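Local structure of putative cell surface protein, similar to internalin proteins (Listeria monocytogenes EGD-e, 5KZS) at residues 75-80 and 96-101; 89-94 and 119-124. The protein is an internalin-like leucine-rich-repeat protein that interacts with afadin and facilitates basement membrane crossing. All coordinates share one frame; numbering follows the deposited sequence.

From the N terminus, the chain passes the helices of the N-terminal region and strand 50-53 before it lays down strand 76-79, then turns through the loop at 89-94 and comes back along 96-101, where contact 1 closes it by setting strand 100-103 parallel to strand 76-79. It then runs on to 119-124, in the loop before strand 127-129, and there contact 2 closes a second turn against 89-94. Because the segments alternate along the chain, the two closures cross. Contact 1 joins neighbouring strands of the parallel sheet, and contact 2 joins the loops that lead into strands 100-103 and 127-129. They meet where Val77 touches Phe89 and Leu101 touches Tyr119.

Contact 1 (75-80 and 96-101); sequences NIVSVM and PHLNTL
His97 meets Asn75 through its backbone O, 3.7 Å from Asn75 CA, while its imidazole leads away from 75-80; Pro96 CB sits over one face of that ring, offset toward the rim, and ND1 hydrogen-bonds to the O of Asn72. The second flat group is the Asn75 carbonyl. Asn99 N donates to Asn75 O over 3.0 Å from above the carbonyl plane, 47° out of it, and Thr100 N adds a weak bond to the same oxygen. Further along, Val77 N donates to Thr100 O at 3.1 Å, the donor tilted only 20° from that carbonyl plane. The CA of Ile76 makes a CH...O contact with the same Thr100 O.

Ile76 and Thr100, a bridged parallel pair, lie side by side on one face of the sheet. With CG1 anti to the backbone N (chi1 180°), Ile76 brings CG1 to 3.8 Å from Thr100 CB, and its CD1 reaches 3.9 Å from Thr100 CG2. Val77 and Leu101 point to the other, buried face. There Leu98 crosses Val77 at about a right angle, its CD1 touching Val77 CG2 at 3.5 Å and lying close to Ile76 N. As in other leucine-rich repeats, polar backbone groups are spent on joining successive parallel strands, while the leucine and valine branches pack into the hydrophobic interior.

Contact 2 (89-94 and 119-124); sequences FPDIST and YQNYPE
Tyr119 and Tyr122 reach from one leucine-rich repeat turn into the preceding one, binding the backbone of 89-94 in the loops that lead into successive strands of the solenoid. The buried part is tightly packed. Tyr119 OH donates to Phe89 O at 2.5 Å, with this oxygen near the plane of the ring and at its edge. Tyr122 OH does double duty, donating to Pro90 O at 2.6 Å and accepting from Ile92 N at 3.1 Å, and this pairing fixes where its hydroxyl lies. Tyr122 crosses Phe89 at about a right angle, its hydroxyl 3.5 Å from Phe89 CE2, and Tyr122 CD2 lies over one face of the Tyr119 ring, offset toward its rim. Phe89 also packs on Leu101 and Phe103 of strand 100-103, and on Met63 of helix 60-64.

Toward solvent the contact turns polar and rests on a carboxylate. The Asp91 side chain swings its CG opposite the backbone N (chi1 -171°), which carries the carboxylate across to the other loop. OD2 receives Gln120 N in an almost straight bond (174° at the hydrogen), on the syn side though out of the carboxylate plane. OD1 takes Asn121 N at 3.0 Å on its syn lone pair and also a weak bond from Asn121 ND2. Three N-H groups thus grip one side chain, which probably favours its charged form. Beyond it the packing thins: exposed Ser93 offers little more than CB to Asn121, and the amide of exposed Gln120 leads away to Thr143. Beside Tyr119, a water accepts from Phe89 N at 2.7 Å and donates to Tyr119 OH at 2.8 Å.

Contact 1 (75-80 and 96-101)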
ATOM      1  N   ASN A  75      24.217   3.109  -6.419  1.00 76.41           N
ATOM      2  CA  ASN A  75      22.960   3.862  -6.463  1.00 75.76           C
ATOM      3  C   ASN A  75      21.762   2.992  -6.086  1.00 72.85           C
ATOM      4  O   ASN A  75      20.628   3.452  -6.197  1.00 74.85           O
ATOM      5  CB  ASN A  75      22.766   4.542  -7.829  1.00 77.60           C
ATOM      6  CG  ASN A  75      22.728   3.548  -8.979  1.00 80.57           C
ATOM      7  OD1 ASN A  75      22.035   2.531  -8.917  1.00 82.32           O
ATOM      8  ND2 ASN A  75      23.486   3.827 -10.033  1.00 83.40           N
ATOM      9  N   ILE A  76      21.994   1.766  -5.625  1.00 70.62           N
ATOM     10  CA  ILE A  76      20.901   0.906  -5.204  1.00 71.20           C
ATOM     11  C   ILE A  76      21.330  -0.154  -4.203  1.00 70.74           C
ATOM     12  O   ILE A  76      22.412  -0.717  -4.312  1.00 71.45           O
ATOM     13  CB  ILE A  76      20.181   0.247  -6.412  1.00 72.56           C
ATOM     14  CG1 ILE A  76      19.031  -0.671  -5.945  1.00 72.66           C
ATOM     15  CG2 ILE A  76      21.147  -0.548  -7.283  1.00 73.36           C
ATOM     16  CD1 ILE A  76      18.109  -1.100  -7.062  1.00 72.03           C
ATOM     17  N   VAL A  77      20.453  -0.417  -3.241  1.00 71.26           N
ATOM     18  CA  VAL A  77      20.673  -1.402  -2.196  1.00 73.21           C
ATOM     19  C   VAL A  77      19.432  -2.278  -2.129  1.00 74.81           C
ATOM     20  O   VAL A  77      18.327  -1.761  -2.016  1.00 75.31           O
ATOM     21  CB  VAL A  77      20.880  -0.724  -0.824  1.00 74.75           C
ATOM     22  CG1 VAL A  77      20.890  -1.752   0.307  1.00 75.34           C
ATOM     23  CG2 VAL A  77      22.164   0.090  -0.810  1.00 74.77           C
ATOM     24  N   SER A  78      19.631  -3.595  -2.136  1.00 77.42           N
ATOM     25  CA  SER A  78      18.537  -4.559  -2.202  1.00 78.74           C
ATOM     26  C   SER A  78      18.681  -5.662  -1.158  1.00 78.85           C
ATOM     27  O   SER A  78      19.539  -6.529  -1.280  1.00 81.37           O
ATOM     28  CB  SER A  78      18.476  -5.159  -3.599  1.00 78.83           C
ATOM     29  OG  SER A  78      18.368  -4.118  -4.550  1.00 80.37           O
ATOM     30  N   VAL A  79      17.821  -5.627  -0.146  1.00 77.89           N
ATOM     31  CA  VAL A  79      17.817  -6.617   0.923  1.00 77.32           C
ATOM     32  C   VAL A  79      16.868  -7.732   0.492  1.00 79.28           C
ATOM     33  O   VAL A  79      15.677  -7.691   0.779  1.00 78.30           O
ATOM     34  CB  VAL A  79      17.397  -5.968   2.261  1.00 76.82           C
ATOM     35  CG1 VAL A  79      17.564  -6.930   3.434  1.00 76.99           C
ATOM     36  CG2 VAL A  79      18.223  -4.715   2.495  1.00 76.09           C
HETATM   37  N   MSE A  80      17.412  -8.726  -0.211  1.00 82.48           N
HETATM   38  CA  MSE A  80      16.608  -9.802  -0.796  1.00 85.21           C
HETATM   39  C   MSE A  80      16.098 -10.771   0.220  1.00 82.47           C
HETATM   40  O   MSE A  80      15.001 -11.285   0.076  1.00 81.93           O
HETATM   41  CB  MSE A  80      17.391 -10.553  -1.867  1.00 92.03           C
HETATM   42  CG  MSE A  80      17.698  -9.660  -3.068  1.00100.38           C
HETATM   43 SE   MSE A  80      16.057  -8.898  -3.886  1.00117.85          SE
HETATM   44  CE  MSE A  80      16.995  -8.141  -5.455  1.00118.88           C
ATOM     45  N   PRO A  96      26.852   8.026  -0.755  1.00 79.62           N
ATOM     46  CA  PRO A  96      26.358   9.378  -1.059  1.00 81.61           C
ATOM     47  C   PRO A  96      25.376   9.489  -2.220  1.00 81.84           C
ATOM     48  O   PRO A  96      24.520  10.368  -2.191  1.00 83.14           O
ATOM     49  CB  PRO A  96      27.646  10.172  -1.366  1.00 82.34           C
ATOM     50  CG  PRO A  96      28.682   9.145  -1.660  1.00 81.39           C
ATOM     51  CD  PRO A  96      28.327   7.980  -0.789  1.00 80.14           C
ATOM     52  N   HIS A  97      25.492   8.610  -3.214  1.00 82.61           N
ATOM     53  CA  HIS A  97      24.651   8.681  -4.419  1.00 82.95           C
ATOM     54  C   HIS A  97      23.500   7.656  -4.471  1.00 79.07           C
ATOM     55  O   HIS A  97      22.919   7.436  -5.532  1.00 80.25           O
ATOM     56  CB  HIS A  97      25.551   8.589  -5.659  1.00 85.03           C
ATOM     57  CG  HIS A  97      26.526   9.717  -5.762  1.00 89.93           C
ATOM     58  ND1 HIS A  97      27.873   9.563  -5.512  1.00 93.19           N
ATOM     59  CD2 HIS A  97      26.345  11.030  -6.045  1.00 92.67           C
ATOM     60  CE1 HIS A  97      28.485  10.725  -5.659  1.00 94.36           C
ATOM     61  NE2 HIS A  97      27.578  11.631  -5.980  1.00 95.71           N
ATOM     62  N   LEU A  98      23.136   7.076  -3.329  1.00 75.81           N
ATOM     63  CA  LEU A  98      22.064   6.082  -3.267  1.00 74.84           C
ATOM     64  C   LEU A  98      20.729   6.666  -3.751  1.00 77.03           C
ATOM     65  O   LEU A  98      20.259   7.666  -3.215  1.00 79.56           O
ATOM     66  CB  LEU A  98      21.918   5.543  -1.843  1.00 73.47           C
ATOM     67  CG  LEU A  98      20.949   4.389  -1.574  1.00 72.34           C
ATOM     68  CD1 LEU A  98      21.340   3.140  -2.329  1.00 71.38           C
ATOM     69  CD2 LEU A  98      20.914   4.088  -0.087  1.00 72.96           C
ATOM     70  N   ASN A  99      20.161   6.047  -4.787  1.00 78.40           N
ATOM     71  CA  ASN A  99      18.860   6.415  -5.381  1.00 78.89           C
ATOM     72  C   ASN A  99      17.706   5.527  -4.927  1.00 78.36           C
ATOM     73  O   ASN A  99      16.556   5.982  -4.917  1.00 77.61           O
ATOM     74  CB  ASN A  99      18.915   6.344  -6.923  1.00 79.10           C
ATOM     75  CG  ASN A  99      19.790   7.428  -7.536  1.00 80.51           C
ATOM     76  OD1 ASN A  99      19.952   8.521  -6.980  1.00 81.68           O
ATOM     77  ND2 ASN A  99      20.358   7.132  -8.691  1.00 80.06           N
ATOM     78  N   THR A 100      17.998   4.272  -4.587  1.00 77.35           N
ATOM     79  CA  THR A 100      16.957   3.296  -4.340  1.00 78.60           C
ATOM     80  C   THR A 100      17.290   2.404  -3.167  1.00 76.65           C
ATOM     81  O   THR A 100      18.364   1.842  -3.104  1.00 75.37           O
ATOM     82  CB  THR A 100      16.756   2.390  -5.574  1.00 81.23           C
ATOM     83  OG1 THR A 100      16.484   3.189  -6.732  1.00 83.32           O
ATOM     84  CG2 THR A 100      15.591   1.413  -5.357  1.00 81.29           C
ATOM     85  N   LEU A 101      16.333   2.244  -2.267  1.00 76.53           N
ATOM     86  CA  LEU A 101      16.408   1.259  -1.200  1.00 77.05           C
ATOM     87  C   LEU A 101      15.261   0.280  -1.445  1.00 76.38           C
ATOM     88  O   LEU A 101      14.131   0.712  -1.614  1.00 79.92           O
ATOM     89  CB  LEU A 101      16.259   1.948   0.158  1.00 77.87           C
ATOM     90  CG  LEU A 101      15.985   1.056   1.371  1.00 78.28           C
ATOM     91  CD1 LEU A 101      17.145   0.119   1.622  1.00 78.80           C
ATOM     92  CD2 LEU A 101      15.736   1.918   2.588  1.00 79.81           C
TER

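Contact 2 (89-94 and 119-124)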
ATOM      1  N   PHE A  89      17.652  -0.749   7.559  1.00 82.18           N
ATOM      2  CA  PHE A  89      18.909  -0.429   6.896  1.00 80.35           C
ATOM      3  C   PHE A  89      19.357   0.916   7.464  1.00 81.17           C
ATOM      4  O   PHE A  89      18.560   1.858   7.483  1.00 79.95           O
ATOM      5  CB  PHE A  89      18.754  -0.337   5.386  1.00 78.99           C
ATOM      6  CG  PHE A  89      20.065  -0.224   4.663  1.00 79.45           C
ATOM      7  CD1 PHE A  89      20.858  -1.360   4.450  1.00 78.04           C
ATOM      8  CD2 PHE A  89      20.531   1.015   4.221  1.00 79.49           C
ATOM      9  CE1 PHE A  89      22.079  -1.263   3.807  1.00 76.89           C
ATOM     10  CE2 PHE A  89      21.752   1.114   3.564  1.00 78.93           C
ATOM     11  CZ  PHE A  89      22.527  -0.025   3.362  1.00 77.76           C
ATOM     12  N   PRO A  90      20.622   1.013   7.929  1.00 80.86           N
ATOM     13  CA  PRO A  90      21.031   2.196   8.681  1.00 81.10           C
ATOM     14  C   PRO A  90      21.288   3.434   7.821  1.00 80.69           C
ATOM     15  O   PRO A  90      21.341   3.349   6.593  1.00 78.48           O
ATOM     16  CB  PRO A  90      22.319   1.740   9.371  1.00 82.15           C
ATOM     17  CG  PRO A  90      22.893   0.718   8.456  1.00 81.13           C
ATOM     18  CD  PRO A  90      21.738   0.058   7.763  1.00 79.93           C
ATOM     19  N   ASP A  91      21.440   4.568   8.506  1.00 81.95           N
ATOM     20  CA  ASP A  91      21.666   5.866   7.890  1.00 81.97           C
ATOM     21  C   ASP A  91      23.161   6.148   7.935  1.00 82.68           C
ATOM     22  O   ASP A  91      23.633   6.869   8.804  1.00 83.57           O
ATOM     23  CB  ASP A  91      20.884   6.930   8.671  1.00 82.88           C
ATOM     24  CG  ASP A  91      20.870   8.305   7.992  1.00 84.14           C
ATOM     25  OD1 ASP A  91      21.421   8.481   6.875  1.00 81.24           O
ATOM     26  OD2 ASP A  91      20.267   9.229   8.595  1.00 88.64           O
ATOM     27  N   ILE A  92      23.898   5.577   6.987  1.00 81.68           N
ATOM     28  CA  ILE A  92      25.353   5.714   6.932  1.00 80.15           C
ATOM     29  C   ILE A  92      25.784   6.736   5.894  1.00 79.45           C
ATOM     30  O   ILE A  92      25.084   6.992   4.924  1.00 80.51           O
ATOM     31  CB  ILE A  92      26.040   4.355   6.664  1.00 81.99           C
ATOM     32  CG1 ILE A  92      25.837   3.853   5.219  1.00 81.42           C
ATOM     33  CG2 ILE A  92      25.527   3.311   7.651  1.00 82.98           C
ATOM     34  CD1 ILE A  92      26.625   2.596   4.897  1.00 80.89           C
ATOM     35  N   SER A  93      26.971   7.286   6.084  1.00 81.44           N
ATOM     36  CA  SER A  93      27.474   8.364   5.235  1.00 81.88           C
ATOM     37  C   SER A  93      28.330   7.877   4.057  1.00 80.00           C
ATOM     38  O   SER A  93      28.830   8.696   3.285  1.00 79.88           O
ATOM     39  CB  SER A  93      28.275   9.334   6.094  1.00 83.55           C
ATOM     40  OG  SER A  93      29.355   8.661   6.712  1.00 85.41           O
ATOM     41  N   THR A  94      28.491   6.560   3.902  1.00 78.55           N
ATOM     42  CA  THR A  94      29.340   6.010   2.839  1.00 76.96           C
ATOM     43  C   THR A  94      28.620   5.620   1.562  1.00 75.81           C
ATOM     44  O   THR A  94      29.229   4.982   0.722  1.00 78.05           O
ATOM     45  CB  THR A  94      30.140   4.787   3.327  1.00 75.73           C
ATOM     46  OG1 THR A  94      29.251   3.787   3.826  1.00 74.64           O
ATOM     47  CG2 THR A  94      31.122   5.188   4.411  1.00 77.09           C
ATOM     48  N   TYR A 119      15.890   9.444   7.025  1.00 85.42           N
ATOM     49  CA  TYR A 119      17.254   9.400   6.469  1.00 85.93           C
ATOM     50  C   TYR A 119      17.814  10.769   6.065  1.00 87.12           C
ATOM     51  O   TYR A 119      17.193  11.513   5.298  1.00 87.02           O
ATOM     52  CB  TYR A 119      17.332   8.491   5.239  1.00 83.94           C
ATOM     53  CG  TYR A 119      17.177   6.999   5.482  1.00 84.10           C
ATOM     54  CD1 TYR A 119      18.106   6.285   6.238  1.00 85.58           C
ATOM     55  CD2 TYR A 119      16.133   6.280   4.891  1.00 84.21           C
ATOM     56  CE1 TYR A 119      17.984   4.903   6.421  1.00 84.87           C
ATOM     57  CE2 TYR A 119      16.001   4.903   5.072  1.00 83.41           C
ATOM     58  CZ  TYR A 119      16.925   4.212   5.832  1.00 82.53           C
ATOM     59  OH  TYR A 119      16.779   2.848   6.004  1.00 77.71           O
ATOM     60  N   GLN A 120      19.004  11.073   6.584  1.00 86.50           N
ATOM     61  CA  GLN A 120      19.715  12.315   6.293  1.00 87.09           C
ATOM     62  C   GLN A 120      20.858  12.155   5.274  1.00 88.47           C
ATOM     63  O   GLN A 120      21.187  13.119   4.569  1.00 89.92           O
ATOM     64  CB  GLN A 120      20.271  12.891   7.600  1.00 87.24           C
ATOM     65  CG  GLN A 120      19.218  13.159   8.669  1.00 88.25           C
ATOM     66  CD  GLN A 120      18.201  14.200   8.227  1.00 89.56           C
ATOM     67  OE1 GLN A 120      18.559  15.340   7.939  1.00 89.88           O
ATOM     68  NE2 GLN A 120      16.927  13.807   8.146  1.00 90.46           N
ATOM     69  N   ASN A 121      21.461  10.960   5.192  1.00 87.11           N
ATOM     70  CA  ASN A 121      22.647  10.740   4.345  1.00 86.15           C
ATOM     71  C   ASN A 121      22.386  10.264   2.913  1.00 84.52           C
ATOM     72  O   ASN A 121      23.333  10.096   2.146  1.00 83.11           O
ATOM     73  CB  ASN A 121      23.615   9.783   5.034  1.00 86.01           C
ATOM     74  CG  ASN A 121      24.143  10.345   6.336  1.00 86.19           C
ATOM     75  OD1 ASN A 121      24.891  11.323   6.341  1.00 86.38           O
ATOM     76  ND2 ASN A 121      23.758   9.735   7.445  1.00 85.79           N
ATOM     77  N   TYR A 122      21.118  10.087   2.543  1.00 84.86           N
ATOM     78  CA  TYR A 122      20.733   9.737   1.168  1.00 84.33           C
ATOM     79  C   TYR A 122      19.870  10.866   0.552  1.00 86.14           C
ATOM     80  O   TYR A 122      18.667  10.682   0.326  1.00 83.82           O
ATOM     81  CB  TYR A 122      20.002   8.385   1.157  1.00 82.46           C
ATOM     82  CG  TYR A 122      20.633   7.332   2.049  1.00 82.05           C
ATOM     83  CD1 TYR A 122      22.001   7.061   1.986  1.00 82.80           C
ATOM     84  CD2 TYR A 122      19.866   6.602   2.956  1.00 82.27           C
ATOM     85  CE1 TYR A 122      22.585   6.105   2.806  1.00 82.55           C
ATOM     86  CE2 TYR A 122      20.442   5.638   3.775  1.00 83.06           C
ATOM     87  CZ  TYR A 122      21.801   5.393   3.696  1.00 83.17           C
ATOM     88  OH  TYR A 122      22.376   4.443   4.507  1.00 84.45           O
ATOM     89  N   PRO A 123      20.484  12.053   0.293  1.00 87.67           N
ATOM     90  CA  PRO A 123      19.730  13.179  -0.295  1.00 87.66           C
ATOM     91  C   PRO A 123      19.324  13.007  -1.766  1.00 86.60           C
ATOM     92  O   PRO A 123      18.513  13.782  -2.257  1.00 87.17           O
ATOM     93  CB  PRO A 123      20.712  14.351  -0.168  1.00 88.77           C
ATOM     94  CG  PRO A 123      22.064  13.713  -0.211  1.00 87.22           C
ATOM     95  CD  PRO A 123      21.898  12.425   0.538  1.00 86.36           C
ATOM     96  N   GLU A 124      19.894  12.023  -2.467  1.00 86.93           N
ATOM     97  CA  GLU A 124      19.551  11.763  -3.867  1.00 87.75           C
ATOM     98  C   GLU A 124      18.532  10.606  -4.054  1.00 85.25           C
ATOM     99  O   GLU A 124      18.310  10.152  -5.179  1.00 82.91           O
ATOM    100  CB  GLU A 124      20.838  11.510  -4.661  1.00 88.98           C
ATOM    101  CG  GLU A 124      21.688  12.760  -4.833  1.00 91.91           C
ATOM    102  CD  GLU A 124      22.939  12.526  -5.668  1.00 95.50           C
ATOM    103  OE1 GLU A 124      23.117  11.394  -6.189  1.00 96.91           O
ATOM    104  OE2 GLU A 124      23.748  13.480  -5.807  1.00 97.70           O
TER
HETATM  105  O   HOH W   1      15.348   0.629   7.007  1.00 75.11           O